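Long-range contact in phenazine biosynthesis protein PhzF family (Enterococcus faecalis, PDB 1S7J), which is of unproven function but probably acts as an isomerase related to phenazine-biosynthesis enzymes: residues 107-119 with 236-249. Numbering follows the deposited sequence.
Sequences KEEYYYLDFPYIL and TCEVKENRVIIGGT
The ring of Y112 lies flat over G247, whose CA sits 3.9 Å from the ring centroid, a CH-pi contact. Y112 CG lies anti to its carbonyl carbon (chi1 -61°), carrying the ring past the neighbouring strand 243-248 to T236 on strand 236-240, where T236 CG2 approaches Y112 CE2 at 3.5 Å. I245 CG2 meets the same ring at its edge. Y110 takes T249 CG2 over its face, almost on the normal (11° off), the two side chains running alongside each other. Six backbone bonds pair strand 110-116 antiparallel with 243-248, itself the second arm of a beta hairpin turning at K240-R243 (type II), consistent with the two-domain diaminopimelate epimerase-like fold; strand 100-107 flanks the other edge of 110-116, and helix 72-85 covers Y111 and L113. The Y111-G248 bonds are the more bent, the F115-V244 pair nearly linear (176° at V244 N to F115 O). On the face shared with L113, I246 CD1 reaches the F115 ring edge-on, 3.3 Å from CE2. R243 bends at chi2, laying its guanidinium over the F115-P116 peptide while NH1 makes a salt bridge to D114 OD1 at 2.9 Å, tilted from the guanidinium plane; the NE bond to that oxygen is weak. Beyond the pairing, Y117 presents its ring edge to V239 CG1.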
loop_
_atom_site.group_PDB
_atom_site.type_symbol
_atom_site.label_atom_id
_atom_site.label_comp_id
_atom_site.label_asym_id
_atom_site.label_seq_id
_atom_site.Cartn_x
_atom_site.Cartn_y
_atom_site.Cartn_z
ATOM N N LYS A 107 5.098 12.986 11.096
ATOM C CA LYS A 107 4.414 13.882 11.983
ATOM C C LYS A 107 3.913 13.019 13.131
ATOM O O LYS A 107 2.876 12.345 13.016
ATOM C CB LYS A 107 3.253 14.577 11.263
ATOM C CG LYS A 107 2.576 15.655 12.098
ATOM C CD LYS A 107 1.346 16.221 11.415
ATOM C CE LYS A 107 0.699 17.299 12.284
ATOM N NZ LYS A 107 0.352 16.791 13.649
ATOM N N GLU A 108 4.643 13.054 14.249
ATOM C CA GLU A 108 4.325 12.250 15.419
ATOM C C GLU A 108 4.652 10.795 15.017
ATOM O O GLU A 108 5.727 10.548 14.457
ATOM C CB GLU A 108 2.838 12.404 15.810
ATOM C CG GLU A 108 2.593 12.827 17.267
ATOM C CD GLU A 108 2.866 14.309 17.525
ATOM O OE1 GLU A 108 1.891 15.104 17.545
ATOM O OE2 GLU A 108 4.045 14.671 17.734
ATOM N N GLU A 109 3.761 9.851 15.292
ATOM C CA GLU A 109 4.051 8.462 14.920
ATOM C C GLU A 109 3.471 8.077 13.553
ATOM O O GLU A 109 3.360 6.892 13.221
ATOM C CB GLU A 109 3.562 7.484 16.011
ATOM C CG GLU A 109 4.624 6.555 16.624
ATOM C CD GLU A 109 5.381 7.164 17.829
ATOM O OE1 GLU A 109 5.327 6.566 18.930
ATOM O OE2 GLU A 109 6.034 8.219 17.670
ATOM N N TYR A 110 3.071 9.078 12.766
ATOM C CA TYR A 110 2.542 8.819 11.446
ATOM C C TYR A 110 3.516 9.203 10.381
ATOM O O TYR A 110 4.380 10.052 10.584
ATOM C CB TYR A 110 1.224 9.526 11.225
ATOM C CG TYR A 110 0.063 8.901 11.937
ATOM C CD1 TYR A 110 -0.107 9.067 13.314
ATOM C CD2 TYR A 110 -0.893 8.156 11.238
ATOM C CE1 TYR A 110 -1.200 8.516 13.980
ATOM C CE2 TYR A 110 -1.992 7.598 11.893
ATOM C CZ TYR A 110 -2.142 7.782 13.263
ATOM O OH TYR A 110 -3.232 7.246 13.904
ATOM N N TYR A 111 3.425 8.502 9.257
ATOM C CA TYR A 111 4.265 8.722 8.088
ATOM C C TYR A 111 3.286 8.990 6.941
ATOM O O TYR A 111 2.291 8.272 6.778
ATOM C CB TYR A 111 5.147 7.483 7.828
ATOM C CG TYR A 111 5.980 7.128 9.053
ATOM C CD1 TYR A 111 5.388 6.500 10.156
ATOM C CD2 TYR A 111 7.310 7.564 9.176
ATOM C CE1 TYR A 111 6.079 6.337 11.355
ATOM C CE2 TYR A 111 8.012 7.395 10.383
ATOM C CZ TYR A 111 7.379 6.792 11.467
ATOM O OH TYR A 111 8.003 6.722 12.673
ATOM N N TYR A 112 3.517 10.080 6.225
ATOM C CA TYR A 112 2.639 10.489 5.142
ATOM C C TYR A 112 3.160 10.318 3.732
ATOM O O TYR A 112 4.263 10.752 3.401
ATOM C CB TYR A 112 2.188 11.931 5.370
ATOM C CG TYR A 112 1.415 12.102 6.647
ATOM C CD1 TYR A 112 2.073 12.157 7.885
ATOM C CD2 TYR A 112 0.018 12.172 6.638
ATOM C CE1 TYR A 112 1.354 12.272 9.083
ATOM C CE2 TYR A 112 -0.709 12.288 7.822
ATOM C CZ TYR A 112 -0.043 12.336 9.040
ATOM O OH TYR A 112 -0.764 12.429 10.203
ATOM N N LEU A 113 2.376 9.628 2.923
ATOM C CA LEU A 113 2.702 9.392 1.532
ATOM C C LEU A 113 1.708 10.169 0.702
ATOM O O LEU A 113 0.574 10.411 1.144
ATOM C CB LEU A 113 2.598 7.905 1.201
ATOM C CG LEU A 113 3.689 6.943 1.679
ATOM C CD1 LEU A 113 3.897 7.030 3.169
ATOM C CD2 LEU A 113 3.270 5.540 1.298
ATOM N N ASP A 114 2.105 10.555 -0.487
ATOM C CA ASP A 114 1.244 11.319 -1.387
ATOM C C ASP A 114 0.982 10.550 -2.669
ATOM O O ASP A 114 1.891 9.947 -3.246
ATOM C CB ASP A 114 1.899 12.667 -1.724
ATOM C CG ASP A 114 3.292 12.502 -2.309
ATOM O OD1 ASP A 114 3.413 12.392 -3.548
ATOM O OD2 ASP A 114 4.267 12.454 -1.526
ATOM N N PHE A 115 -0.260 10.581 -3.125
ATOM C CA PHE A 115 -0.633 9.890 -4.358
ATOM C C PHE A 115 -1.489 10.782 -5.243
ATOM O O PHE A 115 -2.163 11.692 -4.758
ATOM C CB PHE A 115 -1.397 8.596 -4.041
ATOM C CG PHE A 115 -0.546 7.519 -3.458
ATOM C CD1 PHE A 115 0.205 6.680 -4.283
ATOM C CD2 PHE A 115 -0.494 7.326 -2.074
ATOM C CE1 PHE A 115 0.996 5.672 -3.744
ATOM C CE2 PHE A 115 0.288 6.328 -1.529
ATOM C CZ PHE A 115 1.039 5.491 -2.363
ATOM N N PRO A 116 -1.456 10.550 -6.575
ATOM C CA PRO A 116 -2.248 11.353 -7.518
ATOM C C PRO A 116 -3.751 11.300 -7.234
ATOM O O PRO A 116 -4.269 10.276 -6.821
ATOM C CB PRO A 116 -1.906 10.720 -8.875
ATOM C CG PRO A 116 -1.404 9.318 -8.510
ATOM C CD PRO A 116 -0.597 9.592 -7.290
ATOM N N TYR A 117 -4.428 12.440 -7.424
ATOM C CA TYR A 117 -5.883 12.523 -7.209
ATOM C C TYR A 117 -6.557 11.999 -8.468
ATOM O O TYR A 117 -6.659 12.712 -9.473
ATOM C CB TYR A 117 -6.305 13.988 -6.962
ATOM C CG TYR A 117 -7.770 14.189 -6.571
ATOM C CD1 TYR A 117 -8.805 13.998 -7.504
ATOM C CD2 TYR A 117 -8.114 14.584 -5.277
ATOM C CE1 TYR A 117 -10.144 14.194 -7.144
ATOM C CE2 TYR A 117 -9.449 14.781 -4.913
ATOM C CZ TYR A 117 -10.457 14.581 -5.846
ATOM O OH TYR A 117 -11.766 14.740 -5.468
ATOM N N ILE A 118 -7.007 10.757 -8.418
ATOM C CA ILE A 118 -7.661 10.143 -9.556
ATOM C C ILE A 118 -9.051 9.629 -9.202
ATOM O O ILE A 118 -9.199 8.567 -8.604
ATOM C CB ILE A 118 -6.822 8.961 -10.129
ATOM C CG1 ILE A 118 -5.374 9.402 -10.364
ATOM C CG2 ILE A 118 -7.440 8.462 -11.439
ATOM C CD1 ILE A 118 -4.476 8.307 -10.901
ATOM N N LEU A 119 -10.063 10.409 -9.529
ATOM C CA LEU A 119 -11.439 10.011 -9.275
ATOM C C LEU A 119 -11.768 8.937 -10.338
ATOM O O LEU A 119 -11.611 9.183 -11.540
ATOM C CB LEU A 119 -12.367 11.213 -9.454
ATOM C CG LEU A 119 -13.832 11.080 -9.069
ATOM C CD1 LEU A 119 -13.944 11.009 -7.557
ATOM C CD2 LEU A 119 -14.620 12.280 -9.607
ATOM N N THR A 236 -4.987 7.702 7.702
ATOM C CA THR A 236 -5.576 9.026 7.876
ATOM C C THR A 236 -5.427 9.676 6.489
ATOM O O THR A 236 -4.333 9.686 5.909
ATOM C CB THR A 236 -4.877 9.843 8.996
ATOM O OG1 THR A 236 -5.689 10.974 9.337
ATOM C CG2 THR A 236 -3.488 10.297 8.571
ATOM N N CYS A 237 -6.547 10.110 5.929
ATOM C CA CYS A 237 -6.565 10.692 4.588
ATOM C C CYS A 237 -6.838 12.179 4.482
ATOM O O CYS A 237 -7.598 12.751 5.270
ATOM C CB CYS A 237 -7.586 9.954 3.754
ATOM S SG CYS A 237 -7.393 8.204 3.841
ATOM N N GLU A 238 -6.261 12.798 3.463
ATOM C CA GLU A 238 -6.471 14.208 3.211
ATOM C C GLU A 238 -6.551 14.494 1.726
ATOM O O GLU A 238 -5.804 13.909 0.914
ATOM C CB GLU A 238 -5.373 15.081 3.833
ATOM C CG GLU A 238 -5.712 16.573 3.751
ATOM C CD GLU A 238 -4.548 17.475 4.060
ATOM O OE1 GLU A 238 -4.242 17.659 5.256
ATOM O OE2 GLU A 238 -3.946 18.024 3.104
ATOM N N VAL A 239 -7.477 15.366 1.356
ATOM C CA VAL A 239 -7.660 15.755 -0.019
ATOM C C VAL A 239 -7.043 17.122 -0.279
ATOM O O VAL A 239 -7.298 18.079 0.454
ATOM C CB VAL A 239 -9.153 15.806 -0.414
ATOM C CG1 VAL A 239 -9.296 16.173 -1.884
ATOM C CG2 VAL A 239 -9.817 14.475 -0.136
ATOM N N LYS A 240 -6.167 17.163 -1.256
ATOM C CA LYS A 240 -5.524 18.387 -1.680
ATOM C C LYS A 240 -5.965 18.543 -3.131
ATOM O O LYS A 240 -6.574 17.635 -3.732
ATOM C CB LYS A 240 -3.982 18.241 -1.623
ATOM C CG LYS A 240 -3.355 18.491 -0.243
ATOM C CD LYS A 240 -1.869 18.092 -0.220
ATOM C CE LYS A 240 -1.056 18.732 -1.357
ATOM N NZ LYS A 240 0.334 18.173 -1.492
ATOM N N GLU A 241 -5.672 19.688 -3.732
ATOM C CA GLU A 241 -6.080 19.957 -5.085
ATOM C C GLU A 241 -5.159 19.095 -5.919
ATOM O O GLU A 241 -3.911 19.314 -5.788
ATOM C CB GLU A 241 -5.742 21.395 -5.307
ATOM C CG GLU A 241 -6.889 22.339 -5.108
ATOM C CD GLU A 241 -7.434 22.297 -3.683
ATOM O OE1 GLU A 241 -6.804 22.900 -2.793
ATOM O OE2 GLU A 241 -8.489 21.667 -3.460
ATOM N N ASN A 242 -5.605 18.135 -6.756
ATOM C CA ASN A 242 -4.801 17.284 -7.621
ATOM C C ASN A 242 -3.784 16.341 -6.895
ATOM O O ASN A 242 -2.800 15.888 -7.507
ATOM C CB ASN A 242 -4.059 18.133 -8.651
ATOM C CG ASN A 242 -4.125 17.520 -10.038
ATOM O OD1 ASN A 242 -5.220 17.265 -10.553
ATOM N ND2 ASN A 242 -2.959 17.280 -10.647
ATOM N N ARG A 243 -4.078 15.987 -5.646
ATOM C CA ARG A 243 -3.200 15.081 -4.893
ATOM C C ARG A 243 -3.888 14.617 -3.602
ATOM O O ARG A 243 -4.683 15.354 -3.022
ATOM C CB ARG A 243 -1.873 15.805 -4.551
ATOM C CG ARG A 243 -0.661 14.882 -4.378
ATOM C CD ARG A 243 -0.250 14.232 -5.702
ATOM N NE ARG A 243 0.848 13.279 -5.521
ATOM C CZ ARG A 243 1.529 12.712 -6.521
ATOM N NH1 ARG A 243 2.512 11.854 -6.250
ATOM N NH2 ARG A 243 1.238 12.998 -7.783
ATOM N N VAL A 244 -3.647 13.360 -3.210
ATOM C CA VAL A 244 -4.221 12.830 -1.957
ATOM C C VAL A 244 -3.101 12.358 -1.038
ATOM O O VAL A 244 -2.051 11.879 -1.504
ATOM C CB VAL A 244 -5.236 11.682 -2.193
ATOM C CG1 VAL A 244 -6.456 12.206 -2.913
ATOM C CG2 VAL A 244 -4.600 10.555 -2.962
ATOM N N ILE A 245 -3.316 12.519 0.266
ATOM C CA ILE A 245 -2.327 12.145 1.278
ATOM C C ILE A 245 -2.821 11.067 2.239
ATOM O O ILE A 245 -3.924 11.165 2.782
ATOM C CB ILE A 245 -1.948 13.364 2.144
ATOM C CG1 ILE A 245 -1.571 14.554 1.262
ATOM C CG2 ILE A 245 -0.810 13.003 3.099
ATOM C CD1 ILE A 245 -0.392 14.306 0.353
ATOM N N ILE A 246 -2.006 10.029 2.428
ATOM C CA ILE A 246 -2.345 8.962 3.374
ATOM C C ILE A 246 -1.271 8.877 4.448
ATOM O O ILE A 246 -0.065 8.898 4.143
ATOM C CB ILE A 246 -2.489 7.563 2.693
ATOM C CG1 ILE A 246 -1.195 7.165 1.992
ATOM C CG2 ILE A 246 -3.647 7.562 1.741
ATOM C CD1 ILE A 246 -1.259 5.825 1.332
ATOM N N GLY A 247 -1.693 8.818 5.697
ATOM C CA GLY A 247 -0.748 8.718 6.789
ATOM C C GLY A 247 -0.992 7.474 7.602
ATOM O O GLY A 247 -2.140 7.169 7.930
ATOM N N GLY A 248 0.063 6.749 7.937
ATOM C CA GLY A 248 -0.117 5.542 8.729
ATOM C C GLY A 248 1.001 5.248 9.697
ATOM O O GLY A 248 2.125 5.724 9.515
ATOM N N THR A 249 0.682 4.512 10.762
ATOM C CA THR A 249 1.675 4.121 11.760
ATOM C C THR A 249 2.471 2.911 11.245
ATOM O O THR A 249 2.289 2.487 10.108
ATOM C CB THR A 249 1.017 3.781 13.140
ATOM O OG1 THR A 249 -0.042 2.822 12.965
ATOM C CG2 THR A 249 0.447 5.040 13.773
#